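Local coordinates for TetR-family transcriptional regulator (Streptomyces coelicolor, PDB 2G7L), which probably binds operator DNA as a homodimer through a helix-turn-helix domain and controls transcription, as other TetR-family regulators do, perhaps in response to a small molecule, at residues 69-74 / 117-122; 87-92 / 133-138; 141-146 / 224-229; 150-155 / 216-221. One frame throughout, in Å; residues are numbered along the deposited sequence. Where two conformers were deposited one is given.

Interaction 1 (69-74 / 117-122)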
# COMPACT_ATOMS: atom_id res chain seq x y z
N ALA A 69 0.29 -16.63 4.95
CA ALA A 69 -0.41 -17.87 5.42
C ALA A 69 -1.34 -17.60 6.60
O ALA A 69 -2.46 -18.06 6.62
CB ALA A 69 0.64 -18.91 5.81
N VAL A 70 -0.89 -16.84 7.58
CA VAL A 70 -1.78 -16.49 8.68
C VAL A 70 -2.91 -15.60 8.20
O VAL A 70 -4.05 -15.68 8.70
CB VAL A 70 -1.01 -15.76 9.80
CG1 VAL A 70 -1.96 -15.24 10.85
CG2 VAL A 70 0.08 -16.74 10.44
N LEU A 71 -2.60 -14.68 7.28
CA LEU A 71 -3.69 -13.84 6.73
C LEU A 71 -4.63 -14.72 5.98
O LEU A 71 -5.86 -14.58 6.14
CB LEU A 71 -3.18 -12.69 5.83
CG LEU A 71 -4.27 -11.79 5.24
CD1 LEU A 71 -5.11 -11.20 6.34
CD2 LEU A 71 -3.59 -10.70 4.37
N ASP A 72 -4.10 -15.62 5.16
CA ASP A 72 -4.99 -16.53 4.45
C ASP A 72 -5.98 -17.27 5.36
O ASP A 72 -7.20 -17.23 5.15
CB ASP A 72 -4.24 -17.50 3.56
CG ASP A 72 -5.16 -18.19 2.56
OD1 ASP A 72 -5.96 -19.02 3.01
OD2 ASP A 72 -5.09 -17.97 1.33
N ALA A 73 -5.47 -17.86 6.43
CA ALA A 73 -6.30 -18.50 7.43
C ALA A 73 -7.45 -17.58 7.85
O ALA A 73 -8.62 -18.00 7.85
CB ALA A 73 -5.43 -18.87 8.67
N LEU A 74 -7.13 -16.33 8.19
CA LEU A 74 -8.11 -15.36 8.76
C LEU A 74 -9.19 -14.93 7.75
O LEU A 74 -10.27 -14.44 8.12
CB LEU A 74 -7.37 -14.13 9.32
CG LEU A 74 -6.49 -14.39 10.56
CD1 LEU A 74 -5.35 -13.43 10.63
CD2 LEU A 74 -7.30 -14.27 11.86
N ALA A 117 4.27 -9.79 0.40
CA ALA A 117 3.89 -11.09 -0.23
C ALA A 117 2.42 -11.33 -0.00
O ALA A 117 1.97 -11.30 1.12
CB ALA A 117 4.74 -12.25 0.28
N ARG A 118 1.66 -11.45 -1.10
CA ARG A 118 0.24 -11.68 -1.01
C ARG A 118 0.00 -13.12 -0.57
O ARG A 118 0.77 -14.00 -0.97
CB ARG A 118 -0.44 -11.49 -2.38
CG ARG A 118 -0.68 -10.04 -2.75
CD ARG A 118 -1.42 -9.95 -4.04
NE ARG A 118 -0.58 -10.35 -5.13
CZ ARG A 118 -1.01 -10.52 -6.38
NH1 ARG A 118 -2.29 -10.34 -6.69
NH2 ARG A 118 -0.14 -10.91 -7.32
N PRO A 119 -1.12 -13.37 0.15
CA PRO A 119 -1.56 -14.72 0.40
C PRO A 119 -1.68 -15.54 -0.89
O PRO A 119 -1.78 -14.99 -2.01
CB PRO A 119 -2.94 -14.53 1.04
CG PRO A 119 -2.80 -13.24 1.75
CD PRO A 119 -2.05 -12.39 0.75
N SER A 120 -1.63 -16.87 -0.72
CA SER A 120 -1.70 -17.77 -1.83
C SER A 120 -2.48 -19.04 -1.43
O SER A 120 -2.41 -20.04 -2.12
CB SER A 120 -0.30 -18.13 -2.31
OG SER A 120 0.43 -18.81 -1.29
N GLY A 121 -3.22 -19.02 -0.34
CA GLY A 121 -3.87 -20.26 0.06
C GLY A 121 -5.27 -20.32 -0.48
O GLY A 121 -5.68 -19.47 -1.28
N GLU A 122 -6.03 -21.31 -0.01
CA GLU A 122 -7.37 -21.53 -0.57
C GLU A 122 -8.36 -20.39 -0.38
O GLU A 122 -9.19 -20.12 -1.26
CB GLU A 122 -8.02 -22.86 -0.08
CG GLU A 122 -9.20 -23.29 -1.01
CD GLU A 122 -8.92 -23.02 -2.53
OE1 GLU A 122 -8.05 -23.71 -3.13
OE2 GLU A 122 -9.58 -22.12 -3.13
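Pro119 rests on Leu71 where the loop ahead of helix 122-136 passes helix 63-74, the helix that in TetR-family proteins leads out of the helix-turn-helix DNA-binding domain and packs on the helical regulatory core. Leu71 CD2 comes within 3.7 Å of Pro119 CG, the leucine turned obliquely against the pyrrolidine ring, and Leu71 also touches helices 89-106 and 108-116. Pro119 CB also lies 4.1 Å from Asp72 CB, and Pro119 O is hydrogen-bonded to Thr179 OG1 of the second subunit. The chain then turns through Ser120, whose CB points away from helix 63-74, to Gly121, the N-cap residue of helix 122-136. Here the Asp72 carboxylate, carried over by CG lying anti to the backbone N (chi1 -165°), reaches the start of the helix. Its firmer partner is the backbone N of Tyr124; the bond from Gly121 N to Asp72 OD2 is weak and its short length doubtful. Replacing the acid with an alanine is likely to leave the Tyr124 N-H without this acceptor and the start of helix 122-136 less firmly held. At Glu122 the contact closes, with Asp72 OD1 lying 3.8 Å from Glu122 N.

Interaction 2 (87-92 / 133-138)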
# COMPACT_ATOMS: atom_id res chain seq x y z
N GLU A 87 -29.75 -9.80 -5.63
CA GLU A 87 -28.60 -9.92 -6.53
C GLU A 87 -28.41 -8.75 -7.54
O GLU A 87 -29.20 -8.62 -8.54
CB GLU A 87 -28.60 -11.28 -7.26
CG GLU A 87 -28.55 -11.18 -8.83
CD GLU A 87 -27.68 -12.25 -9.49
OE1 GLU A 87 -27.18 -12.00 -10.63
OE2 GLU A 87 -27.48 -13.34 -8.88
N ASP A 88 -27.43 -7.88 -7.22
CA ASP A 88 -26.45 -7.41 -8.24
C ASP A 88 -25.09 -6.78 -7.83
O ASP A 88 -24.87 -6.35 -6.68
CB ASP A 88 -27.01 -6.87 -9.58
CG ASP A 88 -26.38 -7.62 -10.84
OD1 ASP A 88 -26.58 -7.16 -11.98
OD2 ASP A 88 -25.70 -8.69 -10.71
N TRP A 89 -24.22 -6.78 -8.83
CA TRP A 89 -22.83 -7.14 -8.69
C TRP A 89 -22.01 -6.10 -7.94
O TRP A 89 -21.15 -6.45 -7.12
CB TRP A 89 -22.27 -7.44 -10.08
CG TRP A 89 -22.26 -6.22 -10.99
CD1 TRP A 89 -23.20 -5.89 -11.94
CD2 TRP A 89 -21.27 -5.19 -11.03
NE1 TRP A 89 -22.84 -4.72 -12.58
CE2 TRP A 89 -21.67 -4.26 -12.02
CE3 TRP A 89 -20.07 -4.96 -10.32
CZ2 TRP A 89 -20.93 -3.10 -12.31
CZ3 TRP A 89 -19.36 -3.81 -10.60
CH2 TRP A 89 -19.78 -2.90 -11.59
N ARG A 90 -22.32 -4.82 -8.17
CA ARG A 90 -21.50 -3.71 -7.69
C ARG A 90 -21.63 -3.57 -6.19
O ARG A 90 -20.65 -3.36 -5.48
CB ARG A 90 -21.87 -2.40 -8.42
CG ARG A 90 -21.01 -1.24 -8.02
CD ARG A 90 -21.10 -0.11 -8.98
NE ARG A 90 -20.39 1.05 -8.47
CZ ARG A 90 -19.64 1.85 -9.23
NH1 ARG A 90 -19.53 1.60 -10.54
NH2 ARG A 90 -19.02 2.92 -8.69
N GLU A 91 -22.86 -3.67 -5.72
CA GLU A 91 -23.13 -3.62 -4.28
C GLU A 91 -22.54 -4.84 -3.49
O GLU A 91 -22.05 -4.69 -2.34
CB GLU A 91 -24.64 -3.54 -4.07
CG GLU A 91 -25.10 -3.74 -2.61
CD GLU A 91 -26.57 -4.21 -2.53
OE1 GLU A 91 -26.98 -5.05 -3.38
OE2 GLU A 91 -27.30 -3.73 -1.61
N GLN A 92 -22.63 -6.02 -4.09
CA GLN A 92 -22.09 -7.24 -3.50
C GLN A 92 -20.56 -7.23 -3.55
O GLN A 92 -19.93 -7.62 -2.60
CB GLN A 92 -22.57 -8.45 -4.27
CG GLN A 92 -24.03 -8.93 -4.00
CD GLN A 92 -24.43 -10.02 -4.98
OE1 GLN A 92 -24.40 -11.22 -4.66
NE2 GLN A 92 -24.76 -9.61 -6.21
N GLU A 133 -15.58 -12.73 -10.30
CA GLU A 133 -16.92 -13.12 -10.74
C GLU A 133 -17.85 -11.91 -10.76
O GLU A 133 -18.55 -11.66 -11.73
CB GLU A 133 -17.47 -14.12 -9.70
CG GLU A 133 -18.59 -15.03 -10.17
CD GLU A 133 -19.28 -15.74 -8.98
OE1 GLU A 133 -20.53 -15.76 -8.99
OE2 GLU A 133 -18.60 -16.21 -8.02
N LEU A 134 -17.91 -11.23 -9.63
CA LEU A 134 -18.73 -10.04 -9.45
C LEU A 134 -18.28 -8.91 -10.40
O LEU A 134 -19.08 -8.33 -11.14
CB LEU A 134 -18.63 -9.59 -8.00
CG LEU A 134 -19.35 -10.47 -6.99
CD1 LEU A 134 -19.21 -9.94 -5.57
CD2 LEU A 134 -20.87 -10.57 -7.28
N LEU A 135 -17.00 -8.59 -10.37
CA LEU A 135 -16.55 -7.50 -11.22
C LEU A 135 -16.87 -7.74 -12.68
O LEU A 135 -17.15 -6.82 -13.44
CB LEU A 135 -15.03 -7.21 -11.02
CG LEU A 135 -14.52 -5.92 -11.71
CD1 LEU A 135 -15.34 -4.60 -11.32
CD2 LEU A 135 -13.02 -5.75 -11.54
N ALA A 136 -16.76 -8.99 -13.09
CA ALA A 136 -16.98 -9.39 -14.50
C ALA A 136 -18.44 -9.07 -15.03
O ALA A 136 -18.63 -8.86 -16.24
CB ALA A 136 -16.66 -10.90 -14.68
N ARG A 137 -19.40 -9.02 -14.10
CA ARG A 137 -20.83 -8.81 -14.39
C ARG A 137 -21.04 -7.39 -14.92
O ARG A 137 -22.04 -7.11 -15.59
CB ARG A 137 -21.68 -9.09 -13.13
CG ARG A 137 -21.58 -10.59 -12.67
CD ARG A 137 -22.47 -11.10 -11.51
NE ARG A 137 -22.37 -12.59 -11.39
CZ ARG A 137 -22.63 -13.31 -10.30
NH1 ARG A 137 -22.48 -14.63 -10.33
NH2 ARG A 137 -23.01 -12.76 -9.16
N SER A 138 -20.07 -6.50 -14.62
CA SER A 138 -20.09 -5.14 -15.11
C SER A 138 -20.16 -5.15 -16.65
O SER A 138 -20.51 -4.14 -17.23
CB SER A 138 -18.79 -4.42 -14.68
OG SER A 138 -17.68 -4.88 -15.49
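Trp89 lies broadside on the chain at 137-138 and makes the largest share of this contact. Ser138 CB stands over the six-membered ring of Trp89, 3.8 Å from the centroid and 26° off the normal, a CH-pi arrangement, while Arg90 CB lies over the opposite face, toward the rim. With CG set between the backbone N and the carbonyl carbon (chi1 65°), the indole is turned across the helix axis, which presents one face to each. Apolar contacts flank it. Trp89 CB touches Arg137 CB at 3.5 Å, Leu135 CD1 lies 4.2 Å from Trp89 CZ3, and Leu134 CD1 packs 3.9 Å from Gln92 CB, the two side chains crossing at about a right angle. No hydrogen bond joins the segments. Arg137 is salt-bridged to Glu133 within its own segment, and Glu87 OE1 lies 4.5 Å from Arg137 NH2, beyond a salt bridge. Ser138 OG donates to Leu135 O over 2.9 Å, which, with the bond to Ala140 N, helps to hold CB over the ring. The contact ties the start of helix 89-106 to the end region of helix 122-136, with helix 206-223 touching Trp89 through Val218 and helix 142-161 meeting Leu135 through Val145, Val149 and Leu152.

Interaction 3 (141-146 / 224-229)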
# COMPACT_ATOMS: atom_id res chain seq x y z
N PRO A 141 -14.46 -5.45 -20.49
CA PRO A 141 -13.58 -6.45 -21.02
C PRO A 141 -12.72 -7.18 -19.99
O PRO A 141 -12.50 -6.67 -18.88
CB PRO A 141 -12.73 -5.69 -22.02
CG PRO A 141 -13.60 -4.51 -22.47
CD PRO A 141 -14.35 -4.15 -21.19
N GLY A 142 -12.27 -8.38 -20.35
CA GLY A 142 -11.68 -9.30 -19.36
C GLY A 142 -10.33 -8.77 -18.84
O GLY A 142 -9.99 -9.01 -17.68
N ALA A 143 -9.59 -8.05 -19.68
CA ALA A 143 -8.29 -7.50 -19.25
C ALA A 143 -8.49 -6.53 -18.09
O ALA A 143 -7.73 -6.53 -17.11
CB ALA A 143 -7.58 -6.84 -20.40
N GLN A 144 -9.57 -5.75 -18.15
CA GLN A 144 -9.90 -4.74 -17.16
C GLN A 144 -10.41 -5.38 -15.91
O GLN A 144 -10.19 -4.88 -14.76
CB GLN A 144 -10.93 -3.77 -17.70
CG GLN A 144 -10.33 -2.89 -18.78
CD GLN A 144 -11.37 -2.23 -19.71
OE1 GLN A 144 -11.22 -2.29 -20.92
NE2 GLN A 144 -12.37 -1.59 -19.14
N VAL A 145 -11.14 -6.49 -16.06
CA VAL A 145 -11.55 -7.16 -14.80
C VAL A 145 -10.37 -7.87 -14.10
O VAL A 145 -10.32 -7.87 -12.91
CB VAL A 145 -12.95 -7.90 -14.84
CG1 VAL A 145 -13.73 -7.77 -16.18
CG2 VAL A 145 -13.00 -9.20 -14.10
N ALA A 146 -9.43 -8.37 -14.87
CA ALA A 146 -8.25 -9.09 -14.39
C ALA A 146 -7.27 -8.14 -13.66
O ALA A 146 -6.91 -8.43 -12.53
CB ALA A 146 -7.54 -9.77 -15.63
N THR A 224 -11.51 2.12 -18.51
CA THR A 224 -10.15 2.31 -19.02
C THR A 224 -9.60 1.04 -19.62
O THR A 224 -9.34 0.10 -18.91
CB THR A 224 -9.16 2.78 -17.88
OG1 THR A 224 -9.72 3.86 -17.14
CG2 THR A 224 -7.85 3.17 -18.45
N PRO A 225 -9.42 0.99 -20.94
CA PRO A 225 -8.80 -0.15 -21.62
C PRO A 225 -7.35 -0.41 -21.16
O PRO A 225 -6.60 0.56 -20.86
CB PRO A 225 -8.77 0.30 -23.09
CG PRO A 225 -9.87 1.28 -23.20
CD PRO A 225 -9.87 2.03 -21.90
N VAL A 226 -6.99 -1.69 -21.07
CA VAL A 226 -5.62 -2.08 -20.87
C VAL A 226 -4.84 -2.16 -22.17
O VAL A 226 -5.22 -2.89 -23.11
CB VAL A 226 -5.36 -3.22 -19.78
CG1 VAL A 226 -6.54 -3.54 -19.01
CG2 VAL A 226 -4.61 -4.36 -20.28
N PRO A 227 -3.80 -1.31 -22.27
CA PRO A 227 -3.04 -1.23 -23.51
C PRO A 227 -2.27 -2.50 -23.71
O PRO A 227 -2.24 -3.35 -22.82
CB PRO A 227 -2.10 -0.03 -23.27
CG PRO A 227 -2.82 0.80 -22.27
CD PRO A 227 -3.31 -0.31 -21.30
N GLY A 228 -1.70 -2.66 -24.90
CA GLY A 228 -0.78 -3.77 -25.11
C GLY A 228 0.57 -3.47 -24.45
O GLY A 228 0.77 -2.37 -23.93
N PRO A 229 1.51 -4.44 -24.49
CA PRO A 229 2.92 -4.37 -24.08
C PRO A 229 3.64 -3.01 -24.30
O PRO A 229 3.59 -2.45 -25.42
CB PRO A 229 3.58 -5.42 -24.98
CG PRO A 229 2.44 -6.14 -25.74
CD PRO A 229 1.19 -5.79 -25.00
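Ala143 and Val226 form the apolar half of this contact, while the Gln144 side chain lies against the Thr224-Pro225 backbone. Ala143 CB touches both methyls of Val226, 3.7 Å from CG1 and 3.9 Å from CG2. Beside it Gln144 passes Val226 head to tail, with Gln144 CG 3.9 Å from Val226 CG1 and 3.2 Å from Thr224 O. Its chain is extended beyond CG (chi2 160°), which sends the amide back toward Thr224 and brings Gln144 OE1 to 3.3 Å from Pro225 CA. Gln144 NE2 does not hydrogen-bond Thr224 O, the angle being poor; it donates instead to Ile221 O near the end of helix 206-223. A leucine in its place would probably leave that carbonyl without this donor and the end of helix 206-223 less well fixed beside helix 142-161. Further out, Thr224 OG1 bonds back to Gly220 O, steadying the exit from the helix. The second subunit adds to the contact: its Trp212 NE1 donates to Thr224 O, its Asn219 ND2 bonds Thr224 OG1, its Trp212 packs on Val226 and its Leu200 on Ala143. The tail thus meets helix 142-161 by van der Waals contact alone, the Gln144-Ile221 bond tying helix to helix; its polar partners are Gly220 O and the partner chain, so its path may depend partly on that chain, and on crystal neighbours as well.

Interaction 4 (150-155 / 216-221)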
# COMPACT_ATOMS: atom_id res chain seq x y z
N ASP A 150 -6.87 -6.99 -8.84
CA ASP A 150 -5.57 -6.65 -8.24
C ASP A 150 -5.56 -5.24 -7.62
O ASP A 150 -5.21 -5.04 -6.44
CB ASP A 150 -4.50 -6.76 -9.33
CG ASP A 150 -3.87 -8.17 -9.41
OD1 ASP A 150 -4.58 -9.18 -9.09
OD2 ASP A 150 -2.65 -8.27 -9.76
N LYS A 151 -6.04 -4.25 -8.39
CA LYS A 151 -6.12 -2.86 -7.92
C LYS A 151 -7.09 -2.67 -6.80
O LYS A 151 -6.78 -1.96 -5.86
CB LYS A 151 -6.48 -1.90 -9.08
CG LYS A 151 -5.21 -1.54 -9.87
CD LYS A 151 -5.06 -2.21 -11.24
CE LYS A 151 -3.51 -2.62 -11.65
NZ LYS A 151 -3.46 -4.18 -11.64
N LEU A 152 -8.29 -3.27 -6.89
CA LEU A 152 -9.25 -3.21 -5.74
C LEU A 152 -8.70 -3.87 -4.46
O LEU A 152 -8.92 -3.41 -3.33
CB LEU A 152 -10.56 -3.88 -6.14
CG LEU A 152 -11.48 -3.18 -7.13
CD1 LEU A 152 -12.42 -4.21 -7.75
CD2 LEU A 152 -12.18 -1.92 -6.44
N LEU A 153 -7.94 -4.95 -4.62
CA LEU A 153 -7.37 -5.61 -3.44
C LEU A 153 -6.21 -4.80 -2.87
O LEU A 153 -6.12 -4.59 -1.64
CB LEU A 153 -6.93 -7.07 -3.79
CG LEU A 153 -8.12 -8.08 -3.93
CD1 LEU A 153 -7.70 -9.44 -4.50
CD2 LEU A 153 -8.85 -8.21 -2.64
N GLN A 154 -5.30 -4.39 -3.75
CA GLN A 154 -4.15 -3.58 -3.33
C GLN A 154 -4.58 -2.30 -2.63
O GLN A 154 -3.94 -1.87 -1.71
CB GLN A 154 -3.27 -3.21 -4.50
CG GLN A 154 -1.90 -2.63 -4.00
CD GLN A 154 -1.21 -1.94 -5.08
OE1 GLN A 154 -0.38 -2.52 -5.75
NE2 GLN A 154 -1.61 -0.71 -5.34
N ASP A 155 -5.66 -1.70 -3.08
CA ASP A 155 -6.18 -0.44 -2.53
C ASP A 155 -6.68 -0.64 -1.10
O ASP A 155 -6.39 0.18 -0.21
CB ASP A 155 -7.29 0.07 -3.45
CG ASP A 155 -8.06 1.27 -2.87
OD1 ASP A 155 -7.41 2.34 -2.61
OD2 ASP A 155 -9.30 1.14 -2.68
N VAL A 216 -14.36 5.25 -7.18
CA VAL A 216 -13.34 5.78 -8.09
C VAL A 216 -12.74 4.66 -8.89
O VAL A 216 -12.54 4.75 -10.13
CB VAL A 216 -12.19 6.53 -7.26
CG1 VAL A 216 -11.04 6.87 -8.11
CG2 VAL A 216 -12.73 7.70 -6.58
N LEU A 217 -12.40 3.58 -8.18
CA LEU A 217 -11.70 2.49 -8.84
C LEU A 217 -12.63 1.76 -9.77
O LEU A 217 -12.26 1.45 -10.92
CB LEU A 217 -11.12 1.53 -7.76
CG LEU A 217 -9.78 2.08 -7.22
CD1 LEU A 217 -9.49 1.40 -5.95
CD2 LEU A 217 -8.67 1.74 -8.26
N VAL A 218 -13.82 1.43 -9.30
CA VAL A 218 -14.79 0.69 -10.23
C VAL A 218 -15.11 1.47 -11.51
O VAL A 218 -14.95 1.00 -12.69
CB VAL A 218 -16.06 0.25 -9.41
CG1 VAL A 218 -17.05 -0.43 -10.31
CG2 VAL A 218 -15.61 -0.79 -8.33
N ASN A 219 -15.42 2.75 -11.30
CA ASN A 219 -15.63 3.68 -12.44
C ASN A 219 -14.43 3.72 -13.33
O ASN A 219 -14.51 3.57 -14.55
CB ASN A 219 -15.93 5.05 -11.90
CG ASN A 219 -17.29 5.12 -11.36
OD1 ASN A 219 -18.09 4.23 -11.66
ND2 ASN A 219 -17.61 6.14 -10.53
N GLY A 220 -13.25 3.87 -12.75
CA GLY A 220 -12.09 3.84 -13.67
C GLY A 220 -11.77 2.53 -14.31
O GLY A 220 -11.35 2.46 -15.45
N ILE A 221 -11.85 1.45 -13.53
CA ILE A 221 -11.55 0.12 -14.09
C ILE A 221 -12.47 -0.19 -15.30
O ILE A 221 -12.00 -0.60 -16.38
CB ILE A 221 -11.67 -0.98 -13.02
CG1 ILE A 221 -10.51 -0.89 -12.00
CG2 ILE A 221 -11.75 -2.42 -13.70
CD1 ILE A 221 -10.87 -1.57 -10.68
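Leu217 and Leu152 bury the largest areas where helix 150-155 meets helix 216-221, and they lie side by side, pointing oppositely, as the two antiparallel segments pack with axes 10.4 Å apart at 163°. Leu152 enters through CD2, which lies 3.8 Å from Leu217 CB and 4.1 Å from Val218 CG2. Its branch point faces the third main contributor, one turn further on: Ile221 CD1 comes to 3.9 Å from Leu152 CG. Leu217 has CG anti to its carbonyl carbon (chi1 -82°), an orientation that carries CD1 toward the next turn of the facing helix, where it lies against the Asp155 carboxylate, 3.4 Å from Asp155 CG. That acid is not left to the hydrocarbon alone, since Asp155 OD2 is hydrogen-bonded to Ser213 OG on helix 206-223, so a polar link runs beside the leucines. Leu97 and Leu135 also touch Leu152. The second subunit packs against this helix pair through its Ile221 on Val216 and its Trp212 on Lys151, and its Arg209 forms a salt bridge with Asp150. Such a pair of antiparallel helices, meeting its copy in the other chain, is consistent with the four-helix dimer interface characteristic of the TetR family.

How the interactions relate
Interaction 4 is the buried one, helix against helix and almost wholly aliphatic; the other three lie at helix ends and are only partly buried. Interactions 3 and 4 share helix 142-161 and the region of helix 206-223, one at the helix start and the tail, one along the helices, and both border the second subunit. Interaction 2, with a serine CB over its aromatic ring, sits on the same side of the chain's centre and joins interaction 4 through Trp89 on Val218 and Leu135 on Leu152. Interaction 1 lies farther off, about 21 Å from interaction 4 between centres, where a carboxylate and a proline connect the helix leaving the DNA-binding domain with the core; it too borders the second subunit, and a weak Arg118-Asp150 ion pair links it to interaction 4.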